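Local atomic coordinates of hemolysin-related protein (Vibrio cholerae serotype O1, PDB entry 5V6C), a protein that probably binds carbohydrate through this C-terminal beta-prism lectin domain of a larger hemolysin-related protein. Residues V68-G73 / Y80-I85. Residues are numbered along the deposited sequence; the frame is centred on the assembly and turned at random.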
loop_
_atom_site.group_PDB
_atom_site.type_symbol
_atom_site.label_atom_id
_atom_site.label_comp_id
_atom_site.label_asym_id
_atom_site.label_seq_id
_atom_site.Cartn_x
_atom_site.Cartn_y
_atom_site.Cartn_z
ATOM N N VAL A 68 -5.472 -6.933 4.876
ATOM C CA VAL A 68 -4.141 -6.350 4.798
ATOM C C VAL A 68 -3.593 -6.168 6.208
ATOM O O VAL A 68 -4.337 -5.945 7.169
ATOM C CB VAL A 68 -4.140 -5.009 4.026
ATOM C CG1 VAL A 68 -4.447 -5.241 2.550
ATOM C CG2 VAL A 68 -5.141 -4.033 4.618
ATOM N N GLU A 69 -2.273 -6.292 6.323
ATOM C CA GLU A 69 -1.545 -6.032 7.557
ATOM C C GLU A 69 -0.454 -5.026 7.215
ATOM O O GLU A 69 0.495 -5.360 6.498
ATOM C CB GLU A 69 -0.967 -7.328 8.122
ATOM C CG GLU A 69 -0.257 -7.196 9.447
ATOM C CD GLU A 69 0.226 -8.539 9.968
ATOM O OE1 GLU A 69 1.301 -8.993 9.536
ATOM O OE2 GLU A 69 -0.480 -9.149 10.793
ATOM N N VAL A 70 -0.605 -3.794 7.693
ATOM C CA VAL A 70 0.246 -2.678 7.292
ATOM C C VAL A 70 1.151 -2.320 8.461
ATOM O O VAL A 70 0.668 -1.965 9.545
ATOM C CB VAL A 70 -0.584 -1.463 6.853
ATOM C CG1 VAL A 70 0.323 -0.338 6.363
ATOM C CG2 VAL A 70 -1.595 -1.855 5.773
ATOM N N THR A 71 2.457 -2.394 8.239
ATOM C CA THR A 71 3.442 -2.008 9.239
ATOM C C THR A 71 4.019 -0.646 8.879
ATOM O O THR A 71 4.495 -0.438 7.758
ATOM C CB THR A 71 4.558 -3.048 9.342
ATOM O OG1 THR A 71 3.995 -4.318 9.699
ATOM C CG2 THR A 71 5.590 -2.641 10.394
ATOM N N SER A 72 3.959 0.279 9.833
ATOM C CA SER A 72 4.512 1.610 9.672
ATOM C C SER A 72 5.235 1.995 10.952
ATOM O O SER A 72 4.948 1.471 12.032
ATOM C CB SER A 72 3.419 2.633 9.353
ATOM O OG SER A 72 2.500 2.734 10.425
ATOM N N GLY A 73 6.183 2.920 10.824
ATOM C CA GLY A 73 6.905 3.392 11.988
ATOM C C GLY A 73 8.052 4.302 11.598
ATOM O O GLY A 73 8.068 4.878 10.508
ATOM N N TYR A 80 8.853 8.944 9.246
ATOM C CA TYR A 80 7.787 7.986 9.503
ATOM C C TYR A 80 7.120 7.631 8.181
ATOM O O TYR A 80 6.671 8.522 7.452
ATOM C CB TYR A 80 6.771 8.564 10.486
ATOM C CG TYR A 80 7.355 8.863 11.843
ATOM C CD1 TYR A 80 7.523 7.855 12.784
ATOM C CD2 TYR A 80 7.746 10.151 12.189
ATOM C CE1 TYR A 80 8.061 8.120 14.035
ATOM C CE2 TYR A 80 8.284 10.428 13.439
ATOM C CZ TYR A 80 8.439 9.406 14.355
ATOM O OH TYR A 80 8.973 9.667 15.596
ATOM N N HIS A 81 7.078 6.337 7.861
ATOM C CA HIS A 81 6.527 5.881 6.593
ATOM C C HIS A 81 5.940 4.486 6.768
ATOM O O HIS A 81 6.083 3.852 7.817
ATOM C CB HIS A 81 7.591 5.866 5.488
ATOM C CG HIS A 81 8.517 7.043 5.525
ATOM N ND1 HIS A 81 8.284 8.198 4.811
ATOM C CD2 HIS A 81 9.669 7.248 6.207
ATOM C CE1 HIS A 81 9.255 9.061 5.046
ATOM N NE2 HIS A 81 10.108 8.509 5.890
ATOM N N ILE A 82 5.261 4.021 5.723
ATOM C CA ILE A 82 4.814 2.633 5.644
ATOM C C ILE A 82 5.981 1.799 5.133
ATOM O O ILE A 82 6.491 2.037 4.033
ATOM C CB ILE A 82 3.587 2.490 4.729
ATOM C CG1 ILE A 82 2.379 3.190 5.360
ATOM C CG2 ILE A 82 3.279 1.015 4.459
ATOM C CD1 ILE A 82 1.111 3.147 4.535
ATOM N N VAL A 83 6.409 0.819 5.927
ATOM C CA VAL A 83 7.576 0.022 5.566
ATOM C C VAL A 83 7.207 -1.361 5.035
ATOM O O VAL A 83 8.002 -1.951 4.286
ATOM C CB VAL A 83 8.552 -0.099 6.757
ATOM C CG1 VAL A 83 9.086 1.279 7.127
ATOM C CG2 VAL A 83 7.889 -0.758 7.956
ATOM N N ALA A 84 6.024 -1.878 5.361
ATOM C CA ALA A 84 5.628 -3.193 4.880
ATOM C C ALA A 84 4.112 -3.293 4.793
ATOM O O ALA A 84 3.380 -2.699 5.590
ATOM C CB ALA A 84 6.167 -4.304 5.784
ATOM N N ILE A 85 3.654 -4.062 3.810
ATOM C CA ILE A 85 2.257 -4.442 3.679
ATOM C C ILE A 85 2.216 -5.934 3.398
ATOM O O ILE A 85 2.921 -6.422 2.507
ATOM C CB ILE A 85 1.541 -3.671 2.553
ATOM C CG1 ILE A 85 1.648 -2.162 2.770
ATOM C CG2 ILE A 85 0.075 -4.070 2.492
ATOM C CD1 ILE A 85 1.386 -1.359 1.517
HETATM O O HOH W 1 2.887 -5.465 7.554
#
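T71 carries the centre of the backbone ladder. Its carbonyl O accepts two amides of the opposite strand, V83 N at 2.9 Å, lying in the carbonyl plane, and A84 N at 3.2 Å, tilted 19° from it. In return T71 N donates to A84 O at 2.8 Å. With V83 and A84 both facing T71, the register slips by one residue, a classic beta bulge. Beyond it G73 and H81 form a hydrogen-bonded pair with reciprocal bonds, G73 N to H81 O and H81 N to G73 O, both nearly collinear with the accepting carbonyl.

The two strands belong to the hairpin at the middle of one of the three four-stranded antiparallel sheets of the beta-prism lectin domain, flanked by strands 94-98 and 106-112. On the face turned into the prism, V70, I82 and I85 gather. V70 CG1, set anti to the backbone N (chi1 -177°), meets I82 CG2 at 3.8 Å and I85 CG1 at 4.2 Å, and F134 from strand 131-137 packs against all three residues.

T71 lies on the other face. Its CG2 touches V83 CG2 at 3.8 Å, the two side chains meeting at a slant, while its CB rests against A84 CB. The same chi1 of -59° that sends CG2 to V83 turns OG1 back beside the backbone N, where a water bonds it and donates to E69 O at 2.6 Å; its bond to A84 O is weak. H81 ND1 is hydrogen-bonded to E132, and its ring meets W129 edge-to-face.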